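Local coordinates for manganese-dependent inorganic pyrophosphatase (Methanocaldococcus jannaschii, PDB 2EB0), which hydrolyses inorganic diphosphate to two phosphates, as a manganese-dependent family II pyrophosphatase with two manganese ions per subunit, at residues D11-A16 and S142-D147; P29-I35 and E50-I54; P37-F41 and E182-K187; L43-G47 and I173-F179; P105-T111 and T155-D160. All blocks are in the same frame, centred on the assembly; numbering follows the deposited sequence.

Interaction 1. Residues D11-A16 and S142-D147. With MN (manganese (II) ion), chain E; MN (manganese (II) ion), chain F.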
# COMPACT_ATOMS: atom_id res chain seq x y z
N ASP B 11 15.74 14.12 0.18
CA ASP B 11 16.73 13.93 1.23
C ASP B 11 17.61 12.81 0.71
O ASP B 11 17.38 12.29 -0.39
CB ASP B 11 16.09 13.53 2.55
CG ASP B 11 15.09 12.41 2.40
OD1 ASP B 11 15.21 11.63 1.43
OD2 ASP B 11 14.20 12.31 3.26
N THR B 12 18.61 12.43 1.49
CA THR B 12 19.53 11.38 1.08
C THR B 12 18.86 10.05 0.78
O THR B 12 19.27 9.37 -0.16
CB THR B 12 20.61 11.17 2.14
OG1 THR B 12 21.40 12.36 2.23
CG2 THR B 12 21.51 9.99 1.78
N ASP B 13 17.85 9.68 1.57
CA ASP B 13 17.16 8.41 1.34
C ASP B 13 16.55 8.42 -0.06
O ASP B 13 16.73 7.49 -0.82
CB ASP B 13 16.05 8.17 2.38
CG ASP B 13 15.50 6.75 2.34
OD1 ASP B 13 14.37 6.53 2.80
OD2 ASP B 13 16.20 5.83 1.86
N SER B 14 15.83 9.50 -0.37
CA SER B 14 15.19 9.66 -1.68
C SER B 14 16.17 9.58 -2.85
O SER B 14 15.85 8.99 -3.89
CB SER B 14 14.46 11.00 -1.74
OG SER B 14 13.08 10.86 -1.43
N ILE B 15 17.35 10.17 -2.69
CA ILE B 15 18.36 10.19 -3.74
C ILE B 15 19.04 8.84 -3.89
O ILE B 15 19.06 8.28 -4.98
CB ILE B 15 19.42 11.29 -3.45
CG1 ILE B 15 18.75 12.67 -3.51
CG2 ILE B 15 20.57 11.21 -4.44
CD1 ILE B 15 18.19 13.04 -4.87
N ALA B 16 19.58 8.32 -2.79
CA ALA B 16 20.25 7.02 -2.79
C ALA B 16 19.32 5.90 -3.25
O ALA B 16 19.69 5.09 -4.09
CB ALA B 16 20.78 6.71 -1.39
N SER B 142 24.50 5.41 3.92
CA SER B 142 24.28 6.81 4.24
C SER B 142 22.79 7.09 4.41
O SER B 142 22.38 7.81 5.33
CB SER B 142 24.85 7.70 3.13
OG SER B 142 26.18 7.34 2.84
N ALA B 143 21.99 6.52 3.53
CA ALA B 143 20.54 6.71 3.57
C ALA B 143 19.98 6.21 4.89
O ALA B 143 19.16 6.88 5.52
CB ALA B 143 19.87 5.98 2.40
N ILE B 144 20.42 5.03 5.32
CA ILE B 144 19.94 4.47 6.57
C ILE B 144 20.31 5.38 7.74
O ILE B 144 19.46 5.75 8.55
CB ILE B 144 20.49 3.04 6.80
CG1 ILE B 144 20.01 2.12 5.67
CG2 ILE B 144 20.01 2.50 8.14
CD1 ILE B 144 20.37 0.66 5.84
N ILE B 145 21.58 5.75 7.82
CA ILE B 145 22.05 6.62 8.88
C ILE B 145 21.31 7.95 8.87
O ILE B 145 20.92 8.47 9.91
CB ILE B 145 23.56 6.91 8.75
CG1 ILE B 145 24.35 5.65 9.11
CG2 ILE B 145 23.95 8.10 9.63
CD1 ILE B 145 25.82 5.70 8.72
N SER B 146 21.12 8.50 7.68
CA SER B 146 20.44 9.78 7.54
C SER B 146 19.01 9.72 8.00
O SER B 146 18.57 10.54 8.80
CB SER B 146 20.48 10.23 6.08
OG SER B 146 19.63 11.35 5.90
N ASP B 147 18.27 8.73 7.50
CA ASP B 147 16.87 8.59 7.85
C ASP B 147 16.59 8.28 9.32
O ASP B 147 15.59 8.73 9.88
CB ASP B 147 16.23 7.54 6.95
CG ASP B 147 15.19 8.13 6.03
OD1 ASP B 147 15.40 9.26 5.53
OD2 ASP B 147 14.16 7.47 5.81
MN MN E . 13.04 7.91 3.75
MN MN F . 12.60 10.98 2.38
O HOH W 1 17.34 10.67 4.18
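D13 meets D147 and A143 where the start of helix 12-25 faces helix 134-148. The two short helical segments run nearly antiparallel, with axes 8.4 Å apart. CB of D13 lies 3.4 Å from D147 OD1. The next atom, CG, is anti to the backbone N (chi1 -169°), and this carries the carboxylate to the metal. D13 CG has D147 OD2 at 3.8 Å. At the tip the two oxygens part. D13 OD1 binds the manganese ion of chain E at 2.1 Å, and it also accepts from T109 N. D13 OD2 accepts from A110 N and lies 3.7 Å from A143 CB.

D147 OD2 binds the same ion at 2.4 Å. The D13 and D147 side chains cross at about a right angle, their carboxylate planes 63° apart. D13 OD1 and D147 OD2 come within 3.2 Å of each other because the ion holds both. One water accepts from D13 N and donates to S146 OG and D147 OD1.

D11 serves the manganese ion of chain F through OD2. Its other oxygen, OD1, caps the helix by accepting from S14 N at 2.9 Å. T12 packs CG2 on A143, while T12 OG1 and S146 OG both bond to E38. H7 and D66 complete the ligands of the chain F ion, and D66 and H88 those of the chain E ion. This is the dinuclear manganese centre of the DHH-family pyrophosphatases.

Interaction 2. Residues P29-I35 and E50-I54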
# COMPACT_ATOMS: atom_id res chain seq x y z
N PRO B 29 17.67 7.01 -13.02
CA PRO B 29 17.50 7.58 -11.68
C PRO B 29 17.12 9.05 -11.87
O PRO B 29 17.52 9.67 -12.86
CB PRO B 29 18.89 7.43 -11.07
CG PRO B 29 19.77 7.65 -12.26
CD PRO B 29 19.09 6.80 -13.32
N ALA B 30 16.37 9.61 -10.94
CA ALA B 30 15.98 11.00 -11.08
C ALA B 30 15.60 11.58 -9.73
O ALA B 30 15.46 10.85 -8.74
CB ALA B 30 14.82 11.12 -12.07
N ARG B 31 15.43 12.90 -9.71
CA ARG B 31 15.07 13.65 -8.51
C ARG B 31 14.02 14.70 -8.85
O ARG B 31 13.92 15.16 -9.98
CB ARG B 31 16.33 14.31 -7.95
CG ARG B 31 17.05 15.20 -8.95
CD ARG B 31 18.48 15.53 -8.52
NE ARG B 31 19.16 16.40 -9.48
CZ ARG B 31 19.06 17.73 -9.50
NH1 ARG B 31 18.30 18.36 -8.60
NH2 ARG B 31 19.71 18.44 -10.41
N LEU B 32 13.22 15.07 -7.85
CA LEU B 32 12.16 16.06 -8.04
C LEU B 32 12.52 17.41 -7.45
O LEU B 32 11.69 18.32 -7.45
CB LEU B 32 10.85 15.57 -7.40
CG LEU B 32 10.13 14.37 -8.02
CD1 LEU B 32 8.77 14.17 -7.35
CD2 LEU B 32 9.94 14.60 -9.51
N GLY B 33 13.74 17.55 -6.96
CA GLY B 33 14.17 18.81 -6.37
C GLY B 33 15.68 18.91 -6.21
O GLY B 33 16.41 18.02 -6.62
N ASP B 34 16.14 20.00 -5.60
CA ASP B 34 17.58 20.20 -5.40
C ASP B 34 18.10 19.37 -4.25
O ASP B 34 17.38 19.10 -3.29
CB ASP B 34 17.89 21.67 -5.17
CG ASP B 34 17.84 22.48 -6.45
OD1 ASP B 34 18.52 22.09 -7.42
OD2 ASP B 34 17.13 23.51 -6.48
N ILE B 35 19.36 18.96 -4.35
CA ILE B 35 20.01 18.14 -3.33
C ILE B 35 20.48 18.98 -2.15
O ILE B 35 20.97 20.10 -2.34
CB ILE B 35 21.21 17.40 -3.96
CG1 ILE B 35 22.08 16.76 -2.89
CG2 ILE B 35 22.02 18.36 -4.77
CD1 ILE B 35 23.27 16.02 -3.46
N GLU B 50 25.21 12.83 -9.35
CA GLU B 50 23.89 13.32 -8.94
C GLU B 50 22.85 13.01 -10.02
O GLU B 50 23.03 13.35 -11.18
CB GLU B 50 23.96 14.83 -8.73
CG GLU B 50 22.67 15.46 -8.27
CD GLU B 50 22.69 16.97 -8.40
OE1 GLU B 50 21.80 17.64 -7.82
OE2 GLU B 50 23.60 17.50 -9.08
N PRO B 51 21.73 12.37 -9.64
CA PRO B 51 20.63 12.00 -10.55
C PRO B 51 20.05 13.19 -11.30
O PRO B 51 20.03 14.30 -10.78
CB PRO B 51 19.58 11.40 -9.61
CG PRO B 51 20.35 11.01 -8.40
CD PRO B 51 21.35 12.11 -8.24
N GLU B 52 19.56 12.96 -12.52
CA GLU B 52 18.99 14.03 -13.32
C GLU B 52 17.69 14.55 -12.72
O GLU B 52 16.91 13.80 -12.12
CB GLU B 52 18.73 13.55 -14.76
CG GLU B 52 17.43 12.77 -14.92
CD GLU B 52 17.16 12.38 -16.36
OE1 GLU B 52 17.75 11.39 -16.84
OE2 GLU B 52 16.36 13.08 -17.02
N LEU B 53 17.46 15.85 -12.87
CA LEU B 53 16.26 16.50 -12.36
C LEU B 53 15.12 16.47 -13.38
O LEU B 53 15.31 16.82 -14.53
CB LEU B 53 16.57 17.96 -12.02
CG LEU B 53 15.34 18.83 -11.74
CD1 LEU B 53 14.84 18.60 -10.31
CD2 LEU B 53 15.71 20.28 -11.94
N ILE B 54 13.93 16.04 -12.96
CA ILE B 54 12.77 16.04 -13.85
C ILE B 54 11.62 16.70 -13.11
O ILE B 54 11.70 16.90 -11.90
CB ILE B 54 12.34 14.62 -14.27
CG1 ILE B 54 12.04 13.77 -13.04
CG2 ILE B 54 13.42 14.00 -15.12
CD1 ILE B 54 11.62 12.36 -13.37
O HOH W 2 18.67 9.33 -15.36
O HOH W 3 21.21 16.93 -12.33
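E50 lays its carboxylate over the guanidinium of R31, and the second segment then runs on beside strand 28-31. The two flat groups are almost parallel, with planes 17° apart. E50 OE1 stands 3.2 Å from R31 CZ, above the centre of the group. The salt bridge here is one of charges alone, since no N-H points at the oxygen.

P51 comes next. Its O accepts from R31 NE at 2.6 Å, in the guanidinium plane, by a short, bent bond (136°). The R31 chain reaches it extended, with CG set between the backbone N and the carbonyl carbon (chi1 56°). A water joins R31 NH2 to the same P51 O. R31 NH1 turns back to G33 O, which also helps fix the rotation of the group.

E52 gives its O to R31 N at 3.0 Å. Its side chain shares a water with P29 O. L53 pairs with R31 in parallel register, and its CB lies 3.6 Å from R31 CZ, over the guanidinium face opposite E50. The arginine is thus held between an acid and an aliphatic carbon. I54 N donates to R31 O at 3.1 Å in a nearly straight bond, and I54 CD1 rests 3.7 Å from A30 CB. Strand 52-53 is weakly bonded and lies at the margin of the parallel sheet. With strand 28-31 and helix 37-45 it makes a beta-alpha-beta crossover.

Interaction 3. Residues P37-F41 and E182-K187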
# COMPACT_ATOMS: atom_id res chain seq x y z
N PRO B 37 22.84 19.76 1.44
CA PRO B 37 24.26 19.62 1.77
C PRO B 37 24.67 18.19 2.18
O PRO B 37 25.72 17.70 1.77
CB PRO B 37 24.45 20.61 2.92
CG PRO B 37 23.45 21.68 2.59
CD PRO B 37 22.23 20.87 2.19
N GLU B 38 23.84 17.54 2.97
CA GLU B 38 24.13 16.18 3.43
C GLU B 38 24.28 15.20 2.27
O GLU B 38 25.21 14.40 2.24
CB GLU B 38 23.02 15.70 4.35
CG GLU B 38 23.14 14.23 4.75
CD GLU B 38 21.83 13.66 5.26
OE1 GLU B 38 21.36 14.09 6.34
OE2 GLU B 38 21.26 12.79 4.58
N THR B 39 23.36 15.26 1.33
CA THR B 39 23.38 14.37 0.19
C THR B 39 24.58 14.68 -0.71
O THR B 39 25.27 13.77 -1.19
CB THR B 39 22.07 14.49 -0.60
OG1 THR B 39 20.97 14.42 0.32
CG2 THR B 39 21.94 13.37 -1.61
N GLU B 40 24.85 15.96 -0.92
CA GLU B 40 25.99 16.35 -1.74
C GLU B 40 27.24 15.70 -1.14
O GLU B 40 28.05 15.12 -1.86
CB GLU B 40 26.14 17.87 -1.75
CG GLU B 40 27.35 18.36 -2.50
CD GLU B 40 27.43 19.88 -2.56
OE1 GLU B 40 28.47 20.41 -2.99
OE2 GLU B 40 26.43 20.53 -2.17
N PHE B 41 27.36 15.80 0.17
CA PHE B 41 28.48 15.23 0.91
C PHE B 41 28.56 13.72 0.65
O PHE B 41 29.62 13.20 0.29
CB PHE B 41 28.28 15.52 2.40
CG PHE B 41 29.13 14.67 3.31
CD1 PHE B 41 30.52 14.71 3.24
CD2 PHE B 41 28.53 13.86 4.27
CE1 PHE B 41 31.30 13.96 4.11
CE2 PHE B 41 29.30 13.11 5.14
CZ PHE B 41 30.69 13.15 5.06
N GLU B 182 29.49 12.67 11.08
CA GLU B 182 29.67 13.56 9.94
C GLU B 182 28.31 13.88 9.32
O GLU B 182 27.98 15.04 9.06
CB GLU B 182 30.57 12.88 8.91
CG GLU B 182 31.77 13.72 8.54
CD GLU B 182 32.47 14.26 9.77
OE1 GLU B 182 33.11 13.47 10.49
OE2 GLU B 182 32.37 15.48 10.02
N ILE B 183 27.51 12.85 9.10
CA ILE B 183 26.19 13.04 8.54
C ILE B 183 25.37 13.94 9.46
O ILE B 183 24.66 14.84 8.99
CB ILE B 183 25.49 11.68 8.32
CG1 ILE B 183 26.18 10.95 7.16
CG2 ILE B 183 24.00 11.87 8.05
CD1 ILE B 183 25.62 9.58 6.83
N LEU B 184 25.48 13.73 10.77
CA LEU B 184 24.73 14.56 11.72
C LEU B 184 25.21 16.01 11.66
O LEU B 184 24.42 16.94 11.83
CB LEU B 184 24.88 14.04 13.16
CG LEU B 184 24.30 12.66 13.48
CD1 LEU B 184 24.34 12.43 14.98
CD2 LEU B 184 22.87 12.55 12.98
N LYS B 185 26.50 16.21 11.41
CA LYS B 185 27.02 17.57 11.31
C LYS B 185 26.56 18.18 9.99
O LYS B 185 26.46 19.41 9.86
CB LYS B 185 28.55 17.56 11.41
CG LYS B 185 29.05 17.23 12.81
CD LYS B 185 30.55 17.49 12.94
CE LYS B 185 31.02 17.25 14.37
NZ LYS B 185 32.42 17.72 14.59
N ALA B 186 26.26 17.32 9.02
CA ALA B 186 25.79 17.77 7.71
C ALA B 186 24.35 18.29 7.81
O ALA B 186 24.00 19.29 7.19
CB ALA B 186 25.87 16.63 6.70
N LYS B 187 23.52 17.62 8.59
CA LYS B 187 22.14 18.07 8.76
C LYS B 187 22.16 19.41 9.47
O LYS B 187 21.42 20.33 9.13
CB LYS B 187 21.34 17.07 9.60
CG LYS B 187 21.09 15.73 8.92
CD LYS B 187 20.19 14.85 9.78
CE LYS B 187 19.62 13.68 8.98
NZ LYS B 187 20.66 12.74 8.50
O HOH W 4 22.20 18.76 5.00
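E38 presses on A186 and pairs with K187 where helix 37-45 packs against helix 176-188. This is an antiparallel helix pair with an angle of 144° between the segments and axes 8.8 Å apart. It joins helix 37-45 of the DHH region to residues 182-187 of the DHHA2 region.

E38 buries more surface here than any other residue of the two segments. Its CG is anti to the backbone N (chi1 173°), and the chain beyond is extended. CB lies 3.8 Å from A186 CB, so the small alanine lets the two backbones come close. E38 and K187 then run side by side, pointing the same way. K187 bends at its last torsion (chi4 64°), which brings NZ onto E38 OE1 at 2.6 Å. The nitrogen arrives from above the carboxylate plane. This salt bridge is buried, and both ends have further partners. E38 OE2 accepts from T12 OG1 and S146 OG, and K187 NZ also donates to S146 O. The E38 side chain comes to about 9 Å from a manganese ion at its nearest atoms and binds neither ion. Its charge is probably balanced by the lysine.

F41 makes the outer part of the contact. Its CZ touches E182 CG at 3.7 Å, while the bent E182 chain leads its carboxylate away. I183 CG1 meets the edge of the F41 ring, 4.3 Å from CE2.

A186 also takes part through its backbone: one water accepts from E38 N at 2.9 Å and donates to A186 O.

Interaction 4. Residues L43-G47 and I173-F179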
# COMPACT_ATOMS: atom_id res chain seq x y z
N LEU B 43 27.18 11.90 -1.78
CA LEU B 43 27.44 11.58 -3.18
C LEU B 43 28.92 11.75 -3.50
O LEU B 43 29.56 10.85 -4.06
CB LEU B 43 26.63 12.50 -4.10
CG LEU B 43 25.11 12.39 -4.01
CD1 LEU B 43 24.50 13.32 -5.04
CD2 LEU B 43 24.67 10.95 -4.24
N ARG B 44 29.47 12.90 -3.14
CA ARG B 44 30.88 13.16 -3.38
C ARG B 44 31.72 12.07 -2.69
O ARG B 44 32.69 11.56 -3.25
CB ARG B 44 31.27 14.53 -2.82
CG ARG B 44 32.78 14.77 -2.78
CD ARG B 44 33.14 16.16 -2.28
NE ARG B 44 32.87 17.20 -3.27
CZ ARG B 44 31.77 17.94 -3.30
NH1 ARG B 44 30.82 17.77 -2.38
NH2 ARG B 44 31.63 18.86 -4.25
N LYS B 45 31.33 11.70 -1.48
CA LYS B 45 32.07 10.70 -0.73
C LYS B 45 32.24 9.38 -1.46
O LYS B 45 33.33 8.82 -1.49
CB LYS B 45 31.39 10.45 0.62
CG LYS B 45 32.14 9.48 1.52
CD LYS B 45 31.57 9.53 2.93
CE LYS B 45 32.41 8.73 3.91
NZ LYS B 45 32.20 7.27 3.77
N PHE B 46 31.17 8.87 -2.07
CA PHE B 46 31.27 7.60 -2.76
C PHE B 46 31.45 7.68 -4.26
O PHE B 46 31.26 6.70 -4.96
CB PHE B 46 30.06 6.72 -2.41
CG PHE B 46 29.96 6.42 -0.95
CD1 PHE B 46 29.13 7.17 -0.13
CD2 PHE B 46 30.77 5.44 -0.38
CE1 PHE B 46 29.10 6.94 1.25
CE2 PHE B 46 30.74 5.21 0.99
CZ PHE B 46 29.90 5.96 1.81
N GLY B 47 31.84 8.86 -4.73
CA GLY B 47 32.07 9.06 -6.15
C GLY B 47 30.89 8.69 -7.02
O GLY B 47 31.05 8.07 -8.06
N ILE B 173 33.42 0.89 5.13
CA ILE B 173 33.29 1.87 6.20
C ILE B 173 33.49 1.12 7.52
O ILE B 173 32.58 0.43 8.00
CB ILE B 173 31.90 2.54 6.22
CG1 ILE B 173 31.59 3.18 4.87
CG2 ILE B 173 31.85 3.60 7.32
CD1 ILE B 173 32.45 4.37 4.55
N SER B 174 34.67 1.27 8.11
CA SER B 174 35.02 0.58 9.35
C SER B 174 34.34 1.08 10.62
O SER B 174 34.11 0.31 11.55
CB SER B 174 36.54 0.63 9.55
OG SER B 174 37.00 1.97 9.59
N ASN B 175 34.02 2.37 10.67
CA ASN B 175 33.38 2.95 11.85
C ASN B 175 32.10 3.71 11.49
O ASN B 175 32.17 4.88 11.09
CB ASN B 175 34.36 3.89 12.56
CG ASN B 175 33.88 4.32 13.93
OD1 ASN B 175 32.79 4.88 14.08
ND2 ASN B 175 34.69 4.08 14.95
N ILE B 176 30.95 3.07 11.64
CA ILE B 176 29.67 3.68 11.32
C ILE B 176 29.38 4.90 12.19
O ILE B 176 28.81 5.90 11.72
CB ILE B 176 28.51 2.67 11.48
CG1 ILE B 176 28.64 1.54 10.46
CG2 ILE B 176 27.17 3.38 11.31
CD1 ILE B 176 27.59 0.43 10.61
N GLU B 177 29.76 4.82 13.46
CA GLU B 177 29.52 5.92 14.39
C GLU B 177 30.22 7.21 13.99
O GLU B 177 29.64 8.29 14.11
CB GLU B 177 29.96 5.52 15.80
CG GLU B 177 29.09 4.44 16.42
CD GLU B 177 27.62 4.80 16.37
OE1 GLU B 177 27.25 5.88 16.87
OE2 GLU B 177 26.83 3.99 15.82
N GLU B 178 31.46 7.10 13.53
CA GLU B 178 32.22 8.27 13.11
C GLU B 178 31.64 8.86 11.83
O GLU B 178 31.50 10.07 11.71
CB GLU B 178 33.69 7.91 12.89
CG GLU B 178 34.45 7.63 14.16
CD GLU B 178 35.92 7.37 13.90
OE1 GLU B 178 36.67 7.22 14.88
OE2 GLU B 178 36.32 7.33 12.71
N PHE B 179 31.33 7.99 10.87
CA PHE B 179 30.74 8.44 9.61
C PHE B 179 29.40 9.11 9.92
O PHE B 179 29.09 10.16 9.36
CB PHE B 179 30.54 7.26 8.67
CG PHE B 179 29.82 7.61 7.40
CD1 PHE B 179 30.04 8.84 6.77
CD2 PHE B 179 28.94 6.71 6.81
CE1 PHE B 179 29.39 9.17 5.58
CE2 PHE B 179 28.27 7.03 5.62
CZ PHE B 179 28.50 8.26 5.00
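K45 reaches F179 with its CG swung opposite the backbone N (chi1 -176°) and a bend at the last torsion (chi4 -76°). The bend sets NZ over one face of the F179 ring. F179 comes from the opposite direction. NZ of K45 stands 3.9 Å from the centroid of the F179 ring, 14° off the normal, in a cation-pi contact. The stem of the lysine also touches: K45 CD is 3.5 Å from F179 CE1. I173 CD1 meets K45 NZ tip to tip, but so closely that the placing is doubtful. With an alanine here the lysine chain is gone, and the F179 face would probably lose both its cation-pi partner and its cover.

F46 stands beside K45 and turns its ring edge to the other segment. Its CE1 lies 4.0 Å from F179 CZ, and its CE2 is the same 4.0 Å from I173 CD1. S142 of helix 134-148 touches both F46 and F179. The contact thus pairs the end of one helix with the start of another. G47, at positive phi, closes helix 37-45 in a Schellman motif, and N175 OD1 gives helix 176-188 its N-cap.

Interaction 5. Residues P105-T111 and T155-D160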
# COMPACT_ATOMS: atom_id res chain seq x y z
N PRO B 105 7.43 -0.71 7.46
CA PRO B 105 7.61 0.40 8.39
C PRO B 105 8.99 0.37 9.08
O PRO B 105 9.08 0.17 10.29
CB PRO B 105 6.44 0.23 9.36
CG PRO B 105 6.25 -1.26 9.41
CD PRO B 105 6.44 -1.69 7.95
N VAL B 106 10.06 0.58 8.31
CA VAL B 106 11.41 0.61 8.86
C VAL B 106 11.99 2.03 8.83
O VAL B 106 11.29 2.99 8.51
CB VAL B 106 12.37 -0.33 8.09
CG1 VAL B 106 12.07 -1.77 8.43
CG2 VAL B 106 12.25 -0.09 6.59
N GLY B 107 13.27 2.15 9.16
CA GLY B 107 13.90 3.46 9.20
C GLY B 107 14.09 4.16 7.88
O GLY B 107 14.14 5.39 7.84
N SER B 108 14.20 3.41 6.79
CA SER B 108 14.41 4.05 5.50
C SER B 108 14.09 3.16 4.33
O SER B 108 14.05 1.93 4.46
CB SER B 108 15.87 4.49 5.36
OG SER B 108 16.71 3.37 5.12
N THR B 109 13.89 3.79 3.18
CA THR B 109 13.60 3.06 1.96
C THR B 109 14.84 2.23 1.60
O THR B 109 14.73 1.13 1.05
CB THR B 109 13.28 4.02 0.81
OG1 THR B 109 12.16 4.84 1.18
CG2 THR B 109 12.95 3.25 -0.46
N ALA B 110 16.01 2.76 1.94
CA ALA B 110 17.28 2.08 1.67
C ALA B 110 17.32 0.73 2.39
O ALA B 110 17.81 -0.26 1.83
CB ALA B 110 18.45 2.96 2.11
N THR B 111 16.82 0.68 3.62
CA THR B 111 16.77 -0.55 4.40
C THR B 111 15.97 -1.61 3.66
O THR B 111 16.39 -2.76 3.57
CB THR B 111 16.12 -0.31 5.78
OG1 THR B 111 16.89 0.66 6.50
CG2 THR B 111 16.08 -1.60 6.60
N THR B 155 11.94 5.29 14.45
CA THR B 155 11.62 4.50 13.27
C THR B 155 12.70 3.43 13.14
O THR B 155 12.53 2.43 12.44
CB THR B 155 11.65 5.32 11.98
OG1 THR B 155 12.89 6.03 11.90
CG2 THR B 155 10.48 6.29 11.94
N THR B 156 13.82 3.66 13.81
CA THR B 156 14.93 2.72 13.77
C THR B 156 14.45 1.36 14.26
O THR B 156 13.80 1.26 15.29
CB THR B 156 16.09 3.15 14.67
OG1 THR B 156 16.54 4.46 14.30
CG2 THR B 156 17.24 2.16 14.55
N THR B 157 14.78 0.33 13.49
CA THR B 157 14.43 -1.04 13.83
C THR B 157 15.73 -1.85 13.76
O THR B 157 16.76 -1.36 13.26
CB THR B 157 13.40 -1.64 12.86
OG1 THR B 157 13.94 -1.67 11.53
CG2 THR B 157 12.11 -0.83 12.86
N ASP B 158 15.67 -3.08 14.26
CA ASP B 158 16.83 -3.97 14.26
C ASP B 158 17.30 -4.17 12.83
O ASP B 158 18.50 -4.25 12.58
CB ASP B 158 16.47 -5.32 14.89
CG ASP B 158 16.28 -5.23 16.40
OD1 ASP B 158 15.90 -6.26 17.01
OD2 ASP B 158 16.52 -4.15 16.98
N LEU B 159 16.35 -4.24 11.91
CA LEU B 159 16.67 -4.44 10.50
C LEU B 159 17.59 -3.31 10.03
O LEU B 159 18.59 -3.56 9.36
CB LEU B 159 15.39 -4.47 9.66
CG LEU B 159 15.45 -5.19 8.31
CD1 LEU B 159 14.19 -4.88 7.49
CD2 LEU B 159 16.67 -4.76 7.54
N ASP B 160 17.23 -2.07 10.37
CA ASP B 160 18.03 -0.92 9.97
C ASP B 160 19.49 -1.10 10.41
O ASP B 160 20.42 -0.90 9.63
CB ASP B 160 17.45 0.36 10.58
CG ASP B 160 16.05 0.70 10.04
OD1 ASP B 160 15.94 1.09 8.85
OD2 ASP B 160 15.07 0.57 10.79
O HOH W 5 9.77 2.13 12.03
O HOH W 6 12.61 7.15 9.41
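D160 gathers the N-H of G107 and the hydroxyl of T111 where the starts of two helices, 109-118 and 158-171, lie together. S108 and T157 are their N-caps. D160 also reaches back to T157 N at 2.7 Å, which is one half of a capping box.

The tight part surrounds this buried carboxylate. D160 CG is anti to the carbonyl carbon (chi1 -65°), and from there the two oxygens divide the work. OD1 accepts from T111 OG1 at 2.6 Å, on its anti side. OD2 accepts from G107 N at 2.9 Å on its syn side, from T157 N by its anti lone pair, and from T157 OG1 above the plane. Several donors thus hold the group against turning. An asparagine in place of D160 has one acceptor oxygen fewer, and would probably leave either T111 OG1 or the G107 and T157 donors without an acceptor. Close by, T111 and L159 slide past each other in opposite directions. T111 CG2 and L159 CD2 are 3.3 Å apart, tighter than usual. V106 CG1 adds a looser apolar touch on L159 CD1, at 3.9 Å. V106 O accepts from H88 ND1, a second-shell bond to a manganese ligand.

The other side, round P105 and T155, is joined through water. P105 is exposed and packs on I99 of the second subunit. One water donates to both P105 O and T155 O. T155 OG1 bonds to S153 OG. A second water links the two loops, donating to G107 O at 2.8 Å and lying 2.7 Å from T155 OG1.

In the fold
Interactions 1 and 5 are buried, while 2, 3 and 4 reach the surface. Interactions 3 and 4 hold the same two helices, 37-45 and 176-188. The first does it with a buried salt bridge, the second with a cation-pi contact farther from the chain centre. E38 ties interaction 3 to interaction 1 through T12 and S146. Interaction 5 backs the metal site from another direction, since T109 N and A110 N bond to D13. Interaction 2 is sheet pairing, with an arginine network at the margin. It meets interaction 1 by packing, as I15 touches R31 and P51. Metal bonds thus belong to interaction 1, and carboxylate hydrogen bonds dominate interaction 5.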